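Local coordinates for uncharacterized protein (PDB 4KW2) that is of unknown function but has a xylose isomerase-like TIM barrel, so it may be a sugar isomerase or a related enzyme, at residues I133-H147 and L165-D177. Sequence-based numbering, arbitrary orientation.
Sequences IESLAKKYDMEVAIH and LKGRSPLMGVCAD. With SO4 (sulfate ion), chain E.
With CG anti to the backbone N (chi1 -171°) and the chain straight beyond, E134 reaches from its helix to the S169 backbone N and the R168 guanidinium, while M172, folded back at chi2 and chi3, tucks its selenium beneath the same helix. E134 OE2 takes S169 N-H nearly end-on, at 2.7 Å and 162°; OE1 is met on its anti side by R168 NH1, 2.8 Å away and tilted out of the carboxylate plane, in a salt bridge with the carboxylate and guanidinium planes 60° apart. K138 NZ adds a weaker bridge to OE2, D131 pairs with R168 NH2, and E134 CG lies 3.7 Å from M172 CG. Cut back to an alanine here, the helix is likely to leave S169 N, R168 NH1 and K138 NZ without this acceptor and lose the packing on M172 CG. The setting is classic for a TIM barrel: helix 130-140 packs outside the parallel neighbours 143-146 and 172-178. Backbone bonds alternate between these strands, from V144 N to L171 O (2.8 Å) to C175 N on I146 O. On the helix-facing side M172 SE lies beside V144 CB at 3.9 Å, and its CE meets I146 CD1, which also touches L165 CD2. On the barrel's inner side A145 CB rests on C175 CB, 3.7 Å apart. The H147 ring stands steeply to the D177 carboxylate, with NE2 2.8 Å from OD1.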
# COMPACT_ATOMS: atom_id res chain seq x y z
N ILE A 133 -26.11 3.76 -17.80
CA ILE A 133 -26.19 3.56 -16.36
C ILE A 133 -27.28 4.44 -15.74
O ILE A 133 -28.00 3.99 -14.84
CB ILE A 133 -24.82 3.83 -15.69
CG1 ILE A 133 -23.85 2.68 -16.02
CG2 ILE A 133 -24.95 3.97 -14.17
CD1 ILE A 133 -22.41 2.99 -15.72
N GLU A 134 -27.43 5.67 -16.22
CA GLU A 134 -28.48 6.56 -15.72
C GLU A 134 -29.87 5.99 -16.02
O GLU A 134 -30.76 6.08 -15.17
CB GLU A 134 -28.34 7.97 -16.30
CG GLU A 134 -29.28 8.99 -15.66
CD GLU A 134 -29.07 10.41 -16.18
OE1 GLU A 134 -28.35 10.59 -17.18
OE2 GLU A 134 -29.63 11.35 -15.58
N SER A 135 -30.04 5.39 -17.20
CA SER A 135 -31.32 4.78 -17.57
C SER A 135 -31.69 3.66 -16.61
O SER A 135 -32.86 3.49 -16.26
CB SER A 135 -31.26 4.23 -19.00
OG SER A 135 -30.63 5.16 -19.87
N LEU A 136 -30.69 2.89 -16.21
CA LEU A 136 -30.88 1.80 -15.25
C LEU A 136 -31.21 2.33 -13.85
O LEU A 136 -32.08 1.78 -13.17
CB LEU A 136 -29.64 0.90 -15.20
CG LEU A 136 -29.39 0.04 -16.44
CD1 LEU A 136 -27.99 -0.54 -16.42
CD2 LEU A 136 -30.42 -1.08 -16.54
N ALA A 137 -30.51 3.38 -13.43
CA ALA A 137 -30.80 4.04 -12.16
C ALA A 137 -32.26 4.46 -12.09
O ALA A 137 -32.93 4.22 -11.08
CB ALA A 137 -29.89 5.25 -11.98
N LYS A 138 -32.75 5.09 -13.16
CA LYS A 138 -34.16 5.51 -13.26
C LYS A 138 -35.09 4.30 -13.24
O LYS A 138 -36.06 4.27 -12.50
CB LYS A 138 -34.42 6.30 -14.54
CG LYS A 138 -33.76 7.67 -14.64
CD LYS A 138 -34.37 8.46 -15.79
CE LYS A 138 -33.34 9.24 -16.59
NZ LYS A 138 -32.71 10.33 -15.80
N LYS A 139 -34.78 3.31 -14.08
CA LYS A 139 -35.61 2.12 -14.24
C LYS A 139 -35.80 1.34 -12.94
O LYS A 139 -36.86 0.76 -12.72
CB LYS A 139 -35.01 1.21 -15.32
CG LYS A 139 -35.74 -0.11 -15.56
CD LYS A 139 -35.10 -0.87 -16.71
CE LYS A 139 -35.28 -2.38 -16.61
NZ LYS A 139 -36.41 -2.89 -17.43
N TYR A 140 -34.77 1.33 -12.09
CA TYR A 140 -34.82 0.60 -10.82
C TYR A 140 -34.86 1.50 -9.59
O TYR A 140 -34.76 1.01 -8.47
CB TYR A 140 -33.61 -0.35 -10.72
CG TYR A 140 -33.59 -1.45 -11.76
CD1 TYR A 140 -34.45 -2.54 -11.67
CD2 TYR A 140 -32.71 -1.40 -12.83
CE1 TYR A 140 -34.43 -3.55 -12.62
CE2 TYR A 140 -32.68 -2.41 -13.78
CZ TYR A 140 -33.54 -3.48 -13.68
OH TYR A 140 -33.49 -4.47 -14.63
N ASP A 141 -35.00 2.81 -9.79
CA ASP A 141 -34.97 3.78 -8.69
C ASP A 141 -33.73 3.58 -7.79
O ASP A 141 -33.80 3.74 -6.57
CB ASP A 141 -36.26 3.69 -7.87
CG ASP A 141 -36.38 4.81 -6.84
OD1 ASP A 141 -35.81 5.90 -7.06
OD2 ASP A 141 -37.04 4.59 -5.80
N MSE A 142 -32.61 3.24 -8.42
CA MSE A 142 -31.36 2.95 -7.72
C MSE A 142 -30.49 4.17 -7.74
O MSE A 142 -30.31 4.80 -8.78
CB MSE A 142 -30.67 1.81 -8.47
CG MSE A 142 -29.45 1.25 -7.75
SE MSE A 142 -29.96 0.48 -6.02
CE MSE A 142 -31.21 -0.88 -6.69
N GLU A 143 -29.94 4.53 -6.59
CA GLU A 143 -28.95 5.60 -6.54
C GLU A 143 -27.59 5.06 -6.96
O GLU A 143 -27.28 3.89 -6.75
CB GLU A 143 -28.89 6.22 -5.14
CG GLU A 143 -30.16 6.97 -4.79
CD GLU A 143 -30.03 7.77 -3.51
OE1 GLU A 143 -29.63 7.19 -2.48
OE2 GLU A 143 -30.32 8.98 -3.55
N VAL A 144 -26.80 5.93 -7.58
CA VAL A 144 -25.52 5.55 -8.15
C VAL A 144 -24.44 6.49 -7.61
O VAL A 144 -24.55 7.71 -7.75
CB VAL A 144 -25.56 5.62 -9.69
CG1 VAL A 144 -24.23 5.16 -10.29
CG2 VAL A 144 -26.71 4.78 -10.23
N ALA A 145 -23.42 5.92 -6.98
CA ALA A 145 -22.28 6.68 -6.50
C ALA A 145 -21.07 6.34 -7.36
O ALA A 145 -20.53 5.23 -7.29
CB ALA A 145 -22.01 6.37 -5.04
N ILE A 146 -20.66 7.31 -8.18
CA ILE A 146 -19.58 7.11 -9.14
C ILE A 146 -18.23 7.34 -8.47
O ILE A 146 -18.00 8.34 -7.81
CB ILE A 146 -19.75 8.04 -10.36
CG1 ILE A 146 -21.01 7.63 -11.14
CG2 ILE A 146 -18.53 7.98 -11.28
CD1 ILE A 146 -21.53 8.69 -12.08
N HIS A 147 -17.34 6.36 -8.65
CA HIS A 147 -15.99 6.38 -8.12
C HIS A 147 -15.07 6.52 -9.34
O HIS A 147 -15.03 5.63 -10.18
CB HIS A 147 -15.74 5.05 -7.40
CG HIS A 147 -14.51 5.02 -6.55
ND1 HIS A 147 -13.26 5.34 -7.03
CD2 HIS A 147 -14.34 4.64 -5.26
CE1 HIS A 147 -12.37 5.19 -6.07
NE2 HIS A 147 -13.00 4.77 -4.98
N LEU A 165 -21.66 14.88 -14.40
CA LEU A 165 -22.92 14.79 -13.66
C LEU A 165 -23.91 15.93 -13.94
O LEU A 165 -25.12 15.74 -13.79
CB LEU A 165 -22.66 14.69 -12.16
CG LEU A 165 -22.08 13.36 -11.67
CD1 LEU A 165 -21.73 13.44 -10.19
CD2 LEU A 165 -23.05 12.21 -11.93
N LYS A 166 -23.40 17.10 -14.32
CA LYS A 166 -24.24 18.28 -14.54
C LYS A 166 -25.44 17.93 -15.41
O LYS A 166 -25.28 17.35 -16.48
CB LYS A 166 -23.45 19.42 -15.19
N GLY A 167 -26.64 18.25 -14.92
CA GLY A 167 -27.86 18.01 -15.68
C GLY A 167 -28.42 16.60 -15.63
O GLY A 167 -29.51 16.35 -16.14
N ARG A 168 -27.69 15.67 -15.01
CA ARG A 168 -28.17 14.30 -14.86
C ARG A 168 -29.08 14.18 -13.65
O ARG A 168 -29.01 14.98 -12.72
CB ARG A 168 -27.01 13.31 -14.73
CG ARG A 168 -26.20 13.16 -16.00
CD ARG A 168 -25.11 12.12 -15.85
NE ARG A 168 -24.30 12.04 -17.06
CZ ARG A 168 -24.64 11.37 -18.16
NH1 ARG A 168 -25.79 10.70 -18.22
NH2 ARG A 168 -23.83 11.36 -19.21
N SER A 169 -29.94 13.15 -13.66
CA SER A 169 -30.85 12.83 -12.56
C SER A 169 -30.17 12.92 -11.18
O SER A 169 -28.97 12.68 -11.07
CB SER A 169 -31.42 11.42 -12.76
OG SER A 169 -31.93 10.87 -11.55
N PRO A 170 -30.94 13.27 -10.14
CA PRO A 170 -30.36 13.33 -8.79
C PRO A 170 -29.88 11.96 -8.26
O PRO A 170 -29.12 11.91 -7.29
CB PRO A 170 -31.51 13.86 -7.92
CG PRO A 170 -32.53 14.40 -8.87
CD PRO A 170 -32.38 13.61 -10.12
N LEU A 171 -30.33 10.88 -8.90
CA LEU A 171 -29.85 9.53 -8.58
C LEU A 171 -28.36 9.35 -8.90
O LEU A 171 -27.69 8.53 -8.27
CB LEU A 171 -30.67 8.48 -9.34
CG LEU A 171 -32.17 8.43 -9.07
CD1 LEU A 171 -32.88 7.62 -10.15
CD2 LEU A 171 -32.46 7.87 -7.68
N MSE A 172 -27.86 10.09 -9.88
CA MSE A 172 -26.45 10.00 -10.29
C MSE A 172 -25.60 10.85 -9.38
O MSE A 172 -25.63 12.07 -9.46
CB MSE A 172 -26.28 10.45 -11.74
CG MSE A 172 -27.09 9.60 -12.71
SE MSE A 172 -26.35 7.78 -12.81
CE MSE A 172 -24.86 8.12 -14.06
N GLY A 173 -24.82 10.20 -8.52
CA GLY A 173 -23.99 10.91 -7.54
C GLY A 173 -22.54 10.44 -7.51
O GLY A 173 -22.06 9.79 -8.45
N VAL A 174 -21.86 10.75 -6.41
CA VAL A 174 -20.43 10.52 -6.27
C VAL A 174 -20.10 9.66 -5.05
O VAL A 174 -20.62 9.88 -3.96
CB VAL A 174 -19.68 11.86 -6.17
CG1 VAL A 174 -18.18 11.65 -5.98
CG2 VAL A 174 -19.95 12.70 -7.41
N CYS A 175 -19.22 8.68 -5.26
CA CYS A 175 -18.59 7.94 -4.17
C CYS A 175 -17.25 8.60 -3.90
O CYS A 175 -16.31 8.46 -4.69
CB CYS A 175 -18.38 6.48 -4.56
SG CYS A 175 -17.59 5.46 -3.29
N ALA A 176 -17.16 9.33 -2.80
CA ALA A 176 -15.96 10.09 -2.46
C ALA A 176 -15.02 9.29 -1.59
O ALA A 176 -15.43 8.72 -0.58
CB ALA A 176 -16.35 11.38 -1.75
N ASP A 177 -13.75 9.24 -1.98
CA ASP A 177 -12.71 8.60 -1.17
C ASP A 177 -12.14 9.58 -0.17
O ASP A 177 -11.69 10.66 -0.55
CB ASP A 177 -11.58 8.06 -2.05
CG ASP A 177 -11.92 6.72 -2.68
OD1 ASP A 177 -13.09 6.29 -2.63
OD2 ASP A 177 -10.99 6.09 -3.23
S SO4 E . -26.89 20.12 -11.90
O1 SO4 E . -27.37 21.31 -11.16
O2 SO4 E . -28.05 19.28 -12.27
O3 SO4 E . -26.18 20.55 -13.12
O4 SO4 E . -25.96 19.35 -11.04